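Local coordinates for protein pectinesterase (Sitophilus oryzae, PDB 4PMH) that hydrolyses the methyl esters of pectin, releasing methanol, and probably plays an important role in the weevil's digestion of plant cell walls, at residues Pro5-Pro11 and Tyr338-Asn344; Phe21-Tyr26 and Gln311-Lys315. All blocks are in the same frame, centred on the assembly; numbering follows the deposited sequence.

Contact 1 (Pro5-Pro11 and Tyr338-Asn344)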
ATOM      1  N   PRO A   5      10.248  -5.661 -27.057  1.00 16.21           N
ATOM      2  CA  PRO A   5      10.435  -4.836 -25.859  1.00 16.13           C
ATOM      3  C   PRO A   5       9.394  -3.733 -25.603  1.00 15.70           C
ATOM      4  O   PRO A   5       9.564  -2.965 -24.636  1.00 15.73           O
ATOM      5  CB  PRO A   5      11.810  -4.197 -26.099  1.00 16.76           C
ATOM      6  CG  PRO A   5      11.879  -4.060 -27.570  1.00 16.75           C
ATOM      7  CD  PRO A   5      11.287  -5.368 -28.065  1.00 17.04           C
ATOM      8  N   GLY A   6       8.332  -3.652 -26.411  1.00 15.06           N
ATOM      9  CA  GLY A   6       7.265  -2.669 -26.176  1.00 14.77           C
ATOM     10  C   GLY A   6       7.541  -1.342 -26.848  1.00 15.11           C
ATOM     11  O   GLY A   6       8.399  -1.258 -27.749  1.00 15.69           O
ATOM     12  N   THR A   7       6.812  -0.303 -26.440  1.00 14.73           N
ATOM     13  CA  THR A   7       7.058   1.053 -26.920  1.00 15.66           C
ATOM     14  C   THR A   7       7.669   1.918 -25.821  1.00 16.10           C
ATOM     15  O   THR A   7       7.617   1.577 -24.652  1.00 16.42           O
ATOM     16  CB  THR A   7       5.758   1.736 -27.396  1.00 15.77           C
ATOM     17  OG1 THR A   7       4.913   2.021 -26.277  1.00 15.90           O
ATOM     18  CG2 THR A   7       4.990   0.827 -28.374  1.00 15.85           C
ATOM     19  N   ALA A   8       8.224   3.059 -26.220  1.00 15.96           N
ATOM     20  CA  ALA A   8       8.750   4.045 -25.290  1.00 16.11           C
ATOM     21  C   ALA A   8       7.706   4.497 -24.247  1.00 16.06           C
ATOM     22  O   ALA A   8       8.091   4.935 -23.152  1.00 16.89           O
ATOM     23  CB  ALA A   8       9.285   5.253 -26.071  1.00 16.51           C
ATOM     24  N   SER A   9       6.413   4.405 -24.578  1.00 15.81           N
ATOM     25  CA  SER A   9       5.333   4.772 -23.643  1.00 16.02           C
ATOM     26  C   SER A   9       4.781   3.563 -22.875  1.00 15.17           C
ATOM     27  O   SER A   9       4.089   3.718 -21.878  1.00 14.05           O
ATOM     28  CB  SER A   9       4.200   5.473 -24.370  1.00 17.06           C
ATOM     29  OG  SER A   9       4.617   6.765 -24.789  1.00 19.23           O
ATOM     30  N   ARG A  10       5.122   2.359 -23.328  1.00 15.14           N
ATOM     31  CA  ARG A  10       4.636   1.144 -22.692  1.00 14.33           C
ATOM     32  C   ARG A  10       5.583  -0.026 -22.904  1.00 14.88           C
ATOM     33  O   ARG A  10       5.327  -0.921 -23.730  1.00 13.79           O
ATOM     34  CB  ARG A  10       3.239   0.805 -23.198  1.00 14.85           C
ATOM     35  CG  ARG A  10       2.569  -0.247 -22.333  1.00 15.19           C
ATOM     36  CD  ARG A  10       1.093  -0.429 -22.646  1.00 15.13           C
ATOM     37  NE  ARG A  10       0.483  -1.311 -21.661  1.00 15.32           N
ATOM     38  CZ  ARG A  10      -0.816  -1.573 -21.549  1.00 15.51           C
ATOM     39  NH1 ARG A  10      -1.710  -1.030 -22.387  1.00 15.87           N
ATOM     40  NH2 ARG A  10      -1.227  -2.406 -20.591  1.00 15.42           N
ATOM     41  N   PRO A  11       6.698  -0.024 -22.153  1.00 14.65           N
ATOM     42  CA  PRO A  11       7.691  -1.081 -22.283  1.00 14.58           C
ATOM     43  C   PRO A  11       7.220  -2.397 -21.696  1.00 13.93           C
ATOM     44  O   PRO A  11       6.508  -2.422 -20.683  1.00 14.84           O
ATOM     45  CB  PRO A  11       8.912  -0.539 -21.533  1.00 15.19           C
ATOM     46  CG  PRO A  11       8.436   0.619 -20.727  1.00 15.68           C
ATOM     47  CD  PRO A  11       7.120   1.070 -21.262  1.00 15.14           C
ATOM     48  N   TYR A 338       7.483  11.020 -17.832  1.00 15.79           N
ATOM     49  CA  TYR A 338       7.606   9.558 -17.951  1.00 15.25           C
ATOM     50  C   TYR A 338       8.502   9.233 -19.149  1.00 16.29           C
ATOM     51  O   TYR A 338       8.318   9.805 -20.241  1.00 15.24           O
ATOM     52  CB  TYR A 338       6.255   8.843 -18.108  1.00 14.14           C
ATOM     53  CG  TYR A 338       6.499   7.373 -18.409  1.00 12.94           C
ATOM     54  CD1 TYR A 338       6.989   6.519 -17.426  1.00 12.12           C
ATOM     55  CD2 TYR A 338       6.320   6.861 -19.695  1.00 12.36           C
ATOM     56  CE1 TYR A 338       7.292   5.195 -17.715  1.00 12.41           C
ATOM     57  CE2 TYR A 338       6.623   5.542 -19.993  1.00 12.17           C
ATOM     58  CZ  TYR A 338       7.097   4.710 -19.014  1.00 11.91           C
ATOM     59  OH  TYR A 338       7.369   3.401 -19.331  1.00 12.24           O
ATOM     60  N   SER A 339       9.480   8.350 -18.939  1.00 16.68           N
ATOM     61  CA  SER A 339      10.333   7.880 -20.034  1.00 17.47           C
ATOM     62  C   SER A 339      10.522   6.356 -19.954  1.00 16.50           C
ATOM     63  O   SER A 339      11.093   5.838 -18.994  1.00 15.51           O
ATOM     64  CB  SER A 339      11.684   8.597 -19.997  1.00 18.70           C
ATOM     65  OG  SER A 339      12.483   8.301 -21.145  1.00 21.61           O
ATOM     66  N   GLY A 340      10.037   5.653 -20.967  1.00 15.45           N
ATOM     67  CA  GLY A 340      10.144   4.188 -21.022  1.00 15.15           C
ATOM     68  C   GLY A 340      11.264   3.769 -21.959  1.00 14.89           C
ATOM     69  O   GLY A 340      11.455   4.340 -23.038  1.00 15.08           O
ATOM     70  N   ASN A 341      12.015   2.768 -21.535  1.00 14.78           N
ATOM     71  CA  ASN A 341      13.112   2.255 -22.311  1.00 15.92           C
ATOM     72  C   ASN A 341      12.675   0.997 -23.040  1.00 15.81           C
ATOM     73  O   ASN A 341      12.546  -0.081 -22.457  1.00 15.22           O
ATOM     74  CB  ASN A 341      14.324   1.950 -21.412  1.00 16.95           C
ATOM     75  CG  ASN A 341      15.571   1.640 -22.216  1.00 17.49           C
ATOM     76  OD1 ASN A 341      15.507   1.512 -23.444  1.00 17.35           O
ATOM     77  ND2 ASN A 341      16.714   1.549 -21.536  1.00 18.10           N
ATOM     78  N   ASN A 342      12.422   1.153 -24.323  1.00 16.62           N
ATOM     79  CA  ASN A 342      12.003   0.027 -25.144  1.00 17.63           C
ATOM     80  C   ASN A 342      13.091  -0.494 -26.088  1.00 17.13           C
ATOM     81  O   ASN A 342      12.759  -1.092 -27.110  1.00 16.47           O
ATOM     82  CB  ASN A 342      10.733   0.379 -25.935  1.00 18.49           C
ATOM     83  CG  ASN A 342      10.993   1.380 -27.053  1.00 20.31           C
ATOM     84  OD1 ASN A 342      11.726   2.344 -26.870  1.00 22.28           O
ATOM     85  ND2 ASN A 342      10.380   1.158 -28.209  1.00 21.24           N
ATOM     86  N   ALA A 343      14.363  -0.278 -25.747  1.00 16.81           N
ATOM     87  CA  ALA A 343      15.455  -0.834 -26.531  1.00 18.23           C
ATOM     88  C   ALA A 343      15.472  -2.333 -26.371  1.00 19.82           C
ATOM     89  O   ALA A 343      15.150  -2.842 -25.301  1.00 19.88           O
ATOM     90  CB  ALA A 343      16.783  -0.264 -26.086  1.00 18.49           C
ATOM     91  N   ASN A 344      15.870  -3.041 -27.422  1.00 21.28           N
ATOM     92  CA  ASN A 344      15.869  -4.497 -27.383  1.00 24.61           C
ATOM     93  C   ASN A 344      16.867  -4.983 -26.363  1.00 22.76           C
ATOM     94  O   ASN A 344      16.596  -5.946 -25.657  1.00 25.10           O
ATOM     95  CB  ASN A 344      16.156  -5.112 -28.759  1.00 28.08           C
ATOM     96  CG  ASN A 344      15.097  -4.749 -29.788  1.00 32.14           C
ATOM     97  OD1 ASN A 344      14.117  -5.485 -29.998  1.00 36.63           O
ATOM     98  ND2 ASN A 344      15.283  -3.606 -30.439  1.00 35.06           N
TER

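Contact 2 (Phe21-Tyr26 and Gln311-Lys315)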
ATOM      1  N   PHE A  21      11.895 -11.792 -12.323  1.00 20.57           N
ATOM      2  CA  PHE A  21      10.841 -11.141 -11.536  1.00 20.19           C
ATOM      3  C   PHE A  21       9.713 -12.086 -11.261  1.00 19.15           C
ATOM      4  O   PHE A  21       8.809 -12.263 -12.075  1.00 18.65           O
ATOM      5  CB  PHE A  21      10.339  -9.917 -12.281  1.00 21.17           C
ATOM      6  CG  PHE A  21      11.416  -8.949 -12.592  1.00 21.54           C
ATOM      7  CD1 PHE A  21      11.931  -8.129 -11.602  1.00 23.00           C
ATOM      8  CD2 PHE A  21      11.960  -8.893 -13.868  1.00 23.07           C
ATOM      9  CE1 PHE A  21      12.934  -7.224 -11.890  1.00 23.69           C
ATOM     10  CE2 PHE A  21      12.974  -8.004 -14.162  1.00 22.61           C
ATOM     11  CZ  PHE A  21      13.462  -7.168 -13.174  1.00 23.22           C
ATOM     12  N   THR A  22       9.769 -12.687 -10.084  1.00 18.60           N
ATOM     13  CA  THR A  22       8.849 -13.716  -9.671  1.00 18.74           C
ATOM     14  C   THR A  22       8.608 -13.500  -8.172  1.00 19.03           C
ATOM     15  O   THR A  22       9.355 -12.755  -7.524  1.00 18.29           O
ATOM     16  CB  THR A  22       9.463 -15.120  -9.880  1.00 19.02           C
ATOM     17  OG1 THR A  22      10.533 -15.306  -8.946  1.00 19.81           O
ATOM     18  CG2 THR A  22      10.000 -15.273 -11.286  1.00 19.26           C
ATOM     19  N   THR A  23       7.611 -14.169  -7.605  1.00 19.87           N
ATOM     20  CA  THR A  23       7.373 -14.054  -6.165  1.00 20.46           C
ATOM     21  C   THR A  23       8.634 -14.412  -5.388  1.00 20.54           C
ATOM     22  O   THR A  23       8.992 -13.727  -4.432  1.00 20.56           O
ATOM     23  CB  THR A  23       6.214 -14.951  -5.656  1.00 22.07           C
ATOM     24  OG1 THR A  23       6.564 -16.332  -5.867  1.00 23.36           O
ATOM     25  CG2 THR A  23       4.893 -14.621  -6.351  1.00 21.66           C
ATOM     26  N   ALA A  24       9.306 -15.480  -5.810  1.00 19.54           N
ATOM     27  CA  ALA A  24      10.508 -15.949  -5.130  1.00 20.07           C
ATOM     28  C   ALA A  24      11.629 -14.912  -5.160  1.00 19.28           C
ATOM     29  O   ALA A  24      12.417 -14.760  -4.244  1.00 19.54           O
ATOM     30  CB  ALA A  24      10.982 -17.248  -5.771  1.00 19.55           C
ATOM     31  N   THR A  25      11.689 -14.211  -6.260  1.00 19.21           N
ATOM     32  CA  THR A  25      12.712 -13.267  -6.512  1.00 19.18           C
ATOM     33  C   THR A  25      12.480 -11.985  -5.678  1.00 18.66           C
ATOM     34  O   THR A  25      13.391 -11.501  -4.984  1.00 18.24           O
ATOM     35  CB  THR A  25      12.760 -13.124  -8.041  1.00 20.78           C
ATOM     36  OG1 THR A  25      13.890 -13.865  -8.547  1.00 23.62           O
ATOM     37  CG2 THR A  25      12.784 -11.773  -8.472  1.00 20.08           C
ATOM     38  N   TYR A  26      11.250 -11.485  -5.686  1.00 17.36           N
ATOM     39  CA  TYR A  26      10.865 -10.336  -4.836  1.00 17.14           C
ATOM     40  C   TYR A  26      10.937 -10.626  -3.317  1.00 17.31           C
ATOM     41  O   TYR A  26      11.194  -9.729  -2.496  1.00 16.35           O
ATOM     42  CB  TYR A  26       9.469  -9.837  -5.268  1.00 16.14           C
ATOM     43  CG  TYR A  26       9.479  -8.851  -6.403  1.00 15.22           C
ATOM     44  CD1 TYR A  26       9.522  -9.264  -7.735  1.00 14.71           C
ATOM     45  CD2 TYR A  26       9.413  -7.484  -6.154  1.00 15.34           C
ATOM     46  CE1 TYR A  26       9.543  -8.352  -8.771  1.00 14.13           C
ATOM     47  CE2 TYR A  26       9.437  -6.568  -7.183  1.00 14.49           C
ATOM     48  CZ  TYR A  26       9.502  -7.007  -8.487  1.00 14.56           C
ATOM     49  OH  TYR A  26       9.510  -6.087  -9.492  1.00 14.03           O
ATOM     50  N   GLN A 311       9.886   1.481  -8.784  1.00 10.69           N
ATOM     51  CA  GLN A 311       9.982   0.218  -9.514  1.00 11.43           C
ATOM     52  C   GLN A 311       8.681  -0.546  -9.366  1.00 11.75           C
ATOM     53  O   GLN A 311       8.192  -0.723  -8.248  1.00 11.63           O
ATOM     54  CB  GLN A 311      11.153  -0.619  -9.001  1.00 11.84           C
ATOM     55  CG  GLN A 311      11.677  -1.688  -9.961  1.00 12.86           C
ATOM     56  CD  GLN A 311      10.870  -2.970  -9.990  1.00 13.51           C
ATOM     57  OE1 GLN A 311      10.183  -3.319  -9.026  1.00 13.80           O
ATOM     58  NE2 GLN A 311      10.942  -3.685 -11.117  1.00 14.57           N
ATOM     59  N   LEU A 312       8.142  -0.996 -10.505  1.00 11.82           N
ATOM     60  CA  LEU A 312       6.870  -1.702 -10.578  1.00 11.84           C
ATOM     61  C   LEU A 312       6.813  -2.638 -11.782  1.00 11.58           C
ATOM     62  O   LEU A 312       7.019  -2.216 -12.893  1.00 11.10           O
ATOM     63  CB  LEU A 312       5.711  -0.715 -10.716  1.00 11.99           C
ATOM     64  CG  LEU A 312       4.339  -1.293 -11.025  1.00 12.33           C
ATOM     65  CD1 LEU A 312       3.815  -2.220  -9.931  1.00 12.73           C
ATOM     66  CD2 LEU A 312       3.366  -0.146 -11.219  1.00 13.02           C
ATOM     67  N   ILE A 313       6.499  -3.895 -11.533  1.00 11.60           N
ATOM     68  CA  ILE A 313       6.197  -4.850 -12.585  1.00 11.65           C
ATOM     69  C   ILE A 313       4.779  -5.402 -12.412  1.00 11.23           C
ATOM     70  O   ILE A 313       4.418  -5.878 -11.335  1.00 11.03           O
ATOM     71  CB  ILE A 313       7.229  -5.970 -12.582  1.00 12.12           C
ATOM     72  CG1 ILE A 313       8.555  -5.386 -13.081  1.00 12.66           C
ATOM     73  CG2 ILE A 313       6.764  -7.146 -13.461  1.00 12.44           C
ATOM     74  CD1 ILE A 313       9.703  -6.349 -12.968  1.00 12.99           C
ATOM     75  N   ILE A 314       3.975  -5.300 -13.470  1.00 11.45           N
ATOM     76  CA  ILE A 314       2.659  -5.943 -13.518  1.00 11.63           C
ATOM     77  C   ILE A 314       2.763  -7.116 -14.469  1.00 11.96           C
ATOM     78  O   ILE A 314       2.988  -6.932 -15.663  1.00 11.98           O
ATOM     79  CB  ILE A 314       1.568  -4.981 -13.964  1.00 11.78           C
ATOM     80  CG1 ILE A 314       1.466  -3.821 -12.975  1.00 12.23           C
ATOM     81  CG2 ILE A 314       0.226  -5.701 -14.055  1.00 11.96           C
ATOM     82  CD1 ILE A 314       0.694  -2.632 -13.491  1.00 12.31           C
ATOM     83  N   LYS A 315       2.643  -8.320 -13.919  1.00 12.86           N
ATOM     84  CA  LYS A 315       2.871  -9.569 -14.654  1.00 13.27           C
ATOM     85  C   LYS A 315       1.659 -10.504 -14.596  1.00 13.77           C
ATOM     86  O   LYS A 315       1.108 -10.728 -13.519  1.00 12.48           O
ATOM     87  CB  LYS A 315       4.048 -10.299 -14.015  1.00 14.42           C
ATOM     88  CG  LYS A 315       4.379 -11.656 -14.615  1.00 14.83           C
ATOM     89  CD  LYS A 315       5.782 -12.058 -14.187  1.00 16.32           C
ATOM     90  CE  LYS A 315       6.180 -13.435 -14.706  1.00 16.63           C
ATOM     91  NZ  LYS A 315       7.524 -13.806 -14.197  1.00 16.65           N
TER

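Contact 1 (Pro5-Pro11 and Tyr338-Asn344)
Asn342 and Pro5 have the most surface buried by the contact, followed by Ala8. The Asn342 side chain lies across the backbone of Gly6 to Ala8. Its CG sits between the backbone N and the carbonyl carbon (chi1 71°), which brings the amide against that backbone. ND2 donates to Gly6 O at 3.2 Å with an N-H...O angle of 158°. Gly6 O lies close to the Asn342 amide plane, while ND2 is tilted 30° from the plane of the Gly6 carbonyl. Asn342 CB packs on Thr7 C at 3.4 Å.

Pro5, which follows a cis peptide bond, meets mostly oxygen. Its CG is 3.1 Å from Asn342 O, and its CD is 3.4 Å from Asn344 OD1. Arg346 NH1 bonds both Pro5 O and Asn341 O, joining the two segments.

Ala8 belongs to the type I turn Thr7-Arg10. Its CA-H points at Gly340 O, with 3.5 Å between CA and that oxygen. A side chain on Gly340 would clash with Ala8 O, so glycine suits this close approach. Farther along, Pro11 CD meets the edge of the Tyr338 ring, 3.0 Å from Tyr338 OH. Arg10 turns away and forms a salt bridge with Glu358.

The contact lays the N-terminal hairpin against the long loop between strands 329-330 and 355-359. Its chemistry is that of a short hairpin against an irregular loop: an amide hydrogen bond, with proline and alanine carbons set against oxygens. The contact therefore probably depends on close fit and backbone polarity more than on paired charges.

Contact 2 (Phe21-Tyr26 and Gln311-Lys315)
Tyr26 and Gln311 reach toward each other from opposite directions and meet through their polar ends. Tyr26 OH donates to Gln311 OE1 at 2.9 Å. The hydroxyl lies in the carbonyl plane, on a lone pair, with a C=O...O angle of 106°. The Gln311 chain bends at chi2 (-81°), which swings its amide round to the hydroxyl. OE1 also accepts from Gly266 N, so two donors grip it. A leucine in place of this glutamine would probably leave the Tyr26 hydroxyl and Gly266 N without this shared acceptor.

Ile313 crosses Phe21 at about a right angle, its CD1 over one ring face; the modelled approach is too close to be exact. The Gln311 amide is nearly parallel to that ring, with planes 14° apart.

Lys315 is extended beyond CG and runs beside Thr22. Its NZ donates to Phe21 O at 2.9 Å, tilted from the carbonyl plane. Thr22 is the N-cap of helix 23-27, its OG1 accepting from Thr25 N.

Gln311, Ile313 and Lys315 all face the N-terminal segment from one side of strand 311-315. The start of a short helix near the N-terminus, with the residues before it, packs on a parallel sheet of the right-handed beta-helix, the fold of pectin methylesterases.

How the contacts relate
Both contacts fold the N-terminal region back onto late parts of the chain. Contact 2 is nested inside the loop that contact 1 closes. Their centres are 18 Å apart, and their nearest atoms about 7 Å. Contact 1 is partly buried and lies farther from the chain centre, about 26 Å against 16 Å between centres. It joins a small hairpin to a loop without regular structure. Contact 2 is buried and joins a helix start to a sheet strand. Strand 355-359 links them: its side chains touch Pro11 and Tyr338 in contact 1 and Gln311, Ile313 and Lys315 in contact 2. Contact 1 relies largely on backbone atoms, contact 2 on long side chains.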